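Local coordinates for protein angiotensin-converting enzyme (Anopheles gambiae, PDB 6S1Y) that probably removes dipeptides from the C-terminal ends of peptides as a zinc-dependent metalloprotease of the angiotensin-converting enzyme family, at residues 391-403 / 525-537. Sequence-based numbering, arbitrary orientation. Where two conformers were deposited one is given.
Sequences LSLSVSTPKHLKK and KTLNNCDIYQSTA
The backbones of S394 and D531 come within 4.6 Å between their CA atoms, where the irregular segment that leads into helix 536-547 passes the junction of helices 381-395 and 398-403; at T397 and N529 the CA atoms are 5.7 Å apart. I532 N donates to S394 OG (3.1 Å, nearly straight at 166°), and K399, its chain bent at chi3 (-68°), donates a hydrogen bond from NZ to N529 O at 2.8 Å and forms a salt bridge with E517. T397, the N-cap of helix 398-403, accepts from H400 N and turns its methyl CG2 to C530 O at 3.4 Å. The junction follows the helix that carries E385, a zinc ligand of this gluzincin-type peptidase, and the C512-C530 disulfide ties segment 525-537 to helix 495-514. D531 OD2 takes two donors from opposite faces of the carboxylate: H400 ND1 at 2.7 Å, on the syn side but 27° out of the carboxylate plane, with D531 OD2 lying in the imidazole plane, and K403 NZ at 2.8 Å, a salt bridge. With OD1 closing an Asx turn onto Y533 N, the carboxylate is gripped at both oxygens. Beyond it, the H400 edge meets the Y533 face in a T-shaped pair, H400 CE1 lying 3.5 Å from Y533 CG, while F296 of helix 286-299 touches both rings.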
loop_
_atom_site.group_PDB
_atom_site.type_symbol
_atom_site.label_atom_id
_atom_site.label_comp_id
_atom_site.label_asym_id
_atom_site.label_seq_id
_atom_site.Cartn_x
_atom_site.Cartn_y
_atom_site.Cartn_z
ATOM N N LEU A 391 0.836 -13.342 4.240
ATOM C CA LEU A 391 2.020 -14.190 4.192
ATOM C C LEU A 391 3.174 -13.537 4.940
ATOM O O LEU A 391 3.895 -14.207 5.687
ATOM C CB LEU A 391 2.441 -14.497 2.750
ATOM C CG LEU A 391 1.485 -15.258 1.830
ATOM C CD1 LEU A 391 2.258 -16.083 0.791
ATOM C CD2 LEU A 391 0.550 -16.120 2.609
ATOM N N SER A 392 3.380 -12.228 4.732
ATOM C CA SER A 392 4.506 -11.561 5.379
ATOM C C SER A 392 4.411 -11.648 6.895
ATOM O O SER A 392 5.446 -11.695 7.573
ATOM C CB SER A 392 4.583 -10.093 4.955
ATOM O OG SER A 392 5.029 -9.987 3.623
ATOM N N LEU A 393 3.190 -11.662 7.448
ATOM C CA LEU A 393 3.044 -11.865 8.894
ATOM C C LEU A 393 3.634 -13.205 9.340
ATOM O O LEU A 393 4.281 -13.279 10.385
ATOM C CB LEU A 393 1.572 -11.762 9.309
ATOM C CG LEU A 393 1.022 -10.328 9.377
ATOM C CD1 LEU A 393 -0.478 -10.302 9.644
ATOM C CD2 LEU A 393 1.715 -9.527 10.449
ATOM N N SER A 394 3.414 -14.280 8.570
ATOM C CA SER A 394 4.010 -15.567 8.924
ATOM C C SER A 394 5.518 -15.543 8.702
ATOM O O SER A 394 6.285 -16.014 9.553
ATOM C CB SER A 394 3.382 -16.710 8.110
ATOM O OG SER A 394 2.074 -17.046 8.557
ATOM N N VAL A 395 5.955 -14.989 7.563
ATOM C CA VAL A 395 7.370 -14.974 7.222
ATOM C C VAL A 395 8.176 -14.221 8.260
ATOM O O VAL A 395 9.369 -14.484 8.444
ATOM C CB VAL A 395 7.587 -14.344 5.831
ATOM C CG1 VAL A 395 9.058 -14.099 5.628
ATOM C CG2 VAL A 395 7.061 -15.231 4.737
ATOM N N SER A 396 7.552 -13.253 8.941
ATOM C CA SER A 396 8.300 -12.411 9.854
ATOM C C SER A 396 8.599 -13.104 11.174
ATOM O O SER A 396 9.511 -12.673 11.882
ATOM C CB SER A 396 7.540 -11.110 10.095
ATOM O OG SER A 396 6.375 -11.326 10.879
ATOM N N THR A 397 7.889 -14.176 11.501
ATOM C CA THR A 397 8.078 -14.828 12.786
ATOM C C THR A 397 9.477 -15.424 12.898
ATOM O O THR A 397 10.055 -15.881 11.904
ATOM C CB THR A 397 7.065 -15.944 12.992
ATOM O OG1 THR A 397 7.255 -16.936 11.978
ATOM C CG2 THR A 397 5.653 -15.403 12.941
ATOM N N PRO A 398 10.052 -15.424 14.104
ATOM C CA PRO A 398 11.283 -16.193 14.318
ATOM C C PRO A 398 11.154 -17.647 13.895
ATOM O O PRO A 398 12.081 -18.198 13.299
ATOM C CB PRO A 398 11.519 -16.047 15.826
ATOM C CG PRO A 398 10.864 -14.779 16.188
ATOM C CD PRO A 398 9.628 -14.702 15.318
ATOM N N LYS A 399 10.011 -18.277 14.166
ATOM C CA LYS A 399 9.787 -19.660 13.749
ATOM C C LYS A 399 10.118 -19.862 12.270
ATOM O O LYS A 399 10.959 -20.693 11.918
ATOM C CB LYS A 399 8.331 -20.031 14.041
ATOM C CG LYS A 399 7.898 -21.381 13.550
ATOM C CD LYS A 399 6.398 -21.576 13.791
ATOM C CE LYS A 399 6.077 -21.674 15.279
ATOM N NZ LYS A 399 4.608 -21.581 15.532
ATOM N N HIS A 400 9.475 -19.092 11.387
ATOM C CA HIS A 400 9.665 -19.292 9.954
ATOM C C HIS A 400 11.086 -18.960 9.522
ATOM O O HIS A 400 11.701 -19.704 8.740
ATOM C CB HIS A 400 8.664 -18.442 9.174
ATOM C CG HIS A 400 8.657 -18.720 7.704
ATOM N ND1 HIS A 400 7.856 -19.689 7.136
ATOM C CD2 HIS A 400 9.370 -18.175 6.688
ATOM C CE1 HIS A 400 8.070 -19.724 5.830
ATOM N NE2 HIS A 400 8.986 -18.819 5.535
ATOM N N LEU A 401 11.629 -17.846 10.007
ATOM C CA LEU A 401 12.974 -17.458 9.601
ATOM C C LEU A 401 13.999 -18.495 10.025
ATOM O O LEU A 401 15.048 -18.626 9.389
ATOM C CB LEU A 401 13.319 -16.099 10.198
ATOM C CG LEU A 401 12.359 -14.976 9.786
ATOM C CD1 LEU A 401 12.510 -13.765 10.691
ATOM C CD2 LEU A 401 12.590 -14.624 8.302
ATOM N N LYS A 402 13.731 -19.217 11.115
ATOM C CA LYS A 402 14.617 -20.313 11.509
ATOM C C LYS A 402 14.472 -21.490 10.547
ATOM O O LYS A 402 15.470 -22.013 10.044
ATOM C CB LYS A 402 14.334 -20.724 12.957
ATOM C CG LYS A 402 15.056 -19.853 13.989
ATOM C CD LYS A 402 15.105 -20.494 15.377
ATOM C CE LYS A 402 13.884 -20.142 16.213
ATOM N NZ LYS A 402 13.554 -21.215 17.204
ATOM N N LYS A 403 13.233 -21.872 10.227
ATOM C CA LYS A 403 12.992 -22.918 9.235
ATOM C C LYS A 403 13.839 -22.708 7.979
ATOM O O LYS A 403 14.604 -23.585 7.571
ATOM C CB LYS A 403 11.510 -22.956 8.851
ATOM C CG LYS A 403 10.611 -23.732 9.788
ATOM C CD LYS A 403 9.149 -23.657 9.328
ATOM C CE LYS A 403 8.191 -24.016 10.475
ATOM N NZ LYS A 403 6.814 -23.469 10.279
ATOM N N LYS A 525 0.635 -20.503 21.400
ATOM C CA LYS A 525 -0.021 -20.430 20.098
ATOM C C LYS A 525 -0.664 -19.056 19.890
ATOM O O LYS A 525 -1.868 -18.906 19.704
ATOM C CB LYS A 525 -1.042 -21.559 19.958
ATOM C CG LYS A 525 -0.395 -22.936 19.856
ATOM C CD LYS A 525 -1.432 -24.048 19.723
ATOM C CE LYS A 525 -0.950 -25.141 18.768
ATOM N NZ LYS A 525 0.307 -25.803 19.207
ATOM N N THR A 526 0.180 -18.027 19.884
ATOM C CA THR A 526 -0.273 -16.654 19.744
ATOM C C THR A 526 -0.296 -16.237 18.279
ATOM O O THR A 526 0.304 -16.868 17.402
ATOM C CB THR A 526 0.640 -15.694 20.511
ATOM O OG1 THR A 526 1.946 -15.700 19.904
ATOM C CG2 THR A 526 0.740 -16.088 21.990
ATOM N N LEU A 527 -0.968 -15.121 18.027
ATOM C CA LEU A 527 -0.904 -14.523 16.704
ATOM C C LEU A 527 0.511 -14.098 16.350
ATOM O O LEU A 527 0.838 -14.025 15.169
ATOM C CB LEU A 527 -1.834 -13.321 16.629
ATOM C CG LEU A 527 -3.305 -13.659 16.816
ATOM C CD1 LEU A 527 -4.132 -12.393 16.982
ATOM C CD2 LEU A 527 -3.815 -14.482 15.627
ATOM N N ASN A 528 1.362 -13.847 17.350
ATOM C CA ASN A 528 2.691 -13.312 17.105
ATOM C C ASN A 528 3.718 -14.366 16.726
ATOM O O ASN A 528 4.776 -14.007 16.193
ATOM C CB ASN A 528 3.190 -12.562 18.349
ATOM C CG ASN A 528 2.237 -11.487 18.779
ATOM O OD1 ASN A 528 1.243 -11.756 19.458
ATOM N ND2 ASN A 528 2.500 -10.262 18.350
ATOM N N ASN A 529 3.447 -15.649 16.983
ATOM C CA ASN A 529 4.393 -16.708 16.642
ATOM C C ASN A 529 3.810 -17.737 15.675
ATOM O O ASN A 529 4.396 -18.812 15.506
ATOM C CB ASN A 529 4.910 -17.404 17.913
ATOM C CG ASN A 529 3.815 -18.117 18.703
ATOM O OD1 ASN A 529 2.684 -18.273 18.232
ATOM N ND2 ASN A 529 4.151 -18.553 19.918
ATOM N N CYS A 530 2.686 -17.431 15.023
ATOM C CA CYS A 530 2.051 -18.362 14.097
ATOM C C CYS A 530 2.720 -18.341 12.731
ATOM O O CYS A 530 2.957 -17.271 12.168
ATOM C CB CYS A 530 0.574 -18.013 13.916
ATOM S SG CYS A 530 0.001 -18.327 12.176
ATOM N N ASP A 531 2.987 -19.528 12.181
ATOM C CA ASP A 531 3.484 -19.689 10.816
ATOM C C ASP A 531 2.536 -20.618 10.059
ATOM O O ASP A 531 2.391 -21.790 10.425
ATOM C CB ASP A 531 4.906 -20.251 10.819
ATOM C CG ASP A 531 5.514 -20.312 9.434
ATOM O OD1 ASP A 531 4.900 -19.752 8.510
ATOM O OD2 ASP A 531 6.609 -20.901 9.252
ATOM N N ILE A 532 1.896 -20.106 9.001
ATOM C CA ILE A 532 0.972 -20.930 8.232
ATOM C C ILE A 532 1.664 -21.594 7.045
ATOM O O ILE A 532 0.999 -22.133 6.151
ATOM C CB ILE A 532 -0.239 -20.125 7.732
ATOM C CG1 ILE A 532 0.176 -19.124 6.647
ATOM C CG2 ILE A 532 -0.925 -19.434 8.879
ATOM C CD1 ILE A 532 -1.019 -18.447 6.001
ATOM N N TYR A 533 2.989 -21.532 7.006
ATOM C CA TYR A 533 3.752 -22.250 5.987
ATOM C C TYR A 533 3.403 -23.739 5.988
ATOM O O TYR A 533 3.478 -24.406 7.026
ATOM C CB TYR A 533 5.251 -22.043 6.256
ATOM C CG TYR A 533 6.202 -22.628 5.231
ATOM C CD1 TYR A 533 6.152 -22.241 3.897
ATOM C CD2 TYR A 533 7.182 -23.548 5.608
ATOM C CE1 TYR A 533 7.048 -22.781 2.948
ATOM C CE2 TYR A 533 8.080 -24.087 4.679
ATOM C CZ TYR A 533 8.011 -23.699 3.355
ATOM O OH TYR A 533 8.910 -24.237 2.453
ATOM N N GLN A 534 3.028 -24.253 4.808
ATOM C CA GLN A 534 2.706 -25.662 4.554
ATOM C C GLN A 534 1.360 -26.069 5.121
ATOM O O GLN A 534 1.133 -27.249 5.367
ATOM C CB GLN A 534 3.778 -26.620 5.103
ATOM C CG GLN A 534 5.151 -26.349 4.529
ATOM C CD GLN A 534 6.243 -27.189 5.148
ATOM O OE1 GLN A 534 6.324 -27.343 6.373
ATOM N NE2 GLN A 534 7.117 -27.719 4.301
ATOM N N SER A 535 0.452 -25.127 5.342
ATOM C CA SER A 535 -0.879 -25.459 5.842
ATOM C C SER A 535 -1.868 -25.388 4.687
ATOM O O SER A 535 -2.502 -24.360 4.451
ATOM C CB SER A 535 -1.317 -24.538 6.972
ATOM O OG SER A 535 -2.699 -24.755 7.251
ATOM N N THR A 536 -2.010 -26.512 3.971
ATOM C CA THR A 536 -3.005 -26.598 2.909
ATOM C C THR A 536 -4.416 -26.359 3.444
ATOM O O THR A 536 -5.293 -25.901 2.701
ATOM C CB THR A 536 -2.911 -27.957 2.201
ATOM O OG1 THR A 536 -3.187 -29.026 3.112
ATOM C CG2 THR A 536 -1.524 -28.170 1.619
ATOM N N ALA A 537 -4.664 -26.639 4.728
ATOM C CA ALA A 537 -5.979 -26.333 5.290
ATOM C C ALA A 537 -6.249 -24.832 5.249
ATOM O O ALA A 537 -7.367 -24.392 4.955
ATOM C CB ALA A 537 -6.071 -26.866 6.716
HETATM O O HOH W 1 5.353 -25.683 8.649
#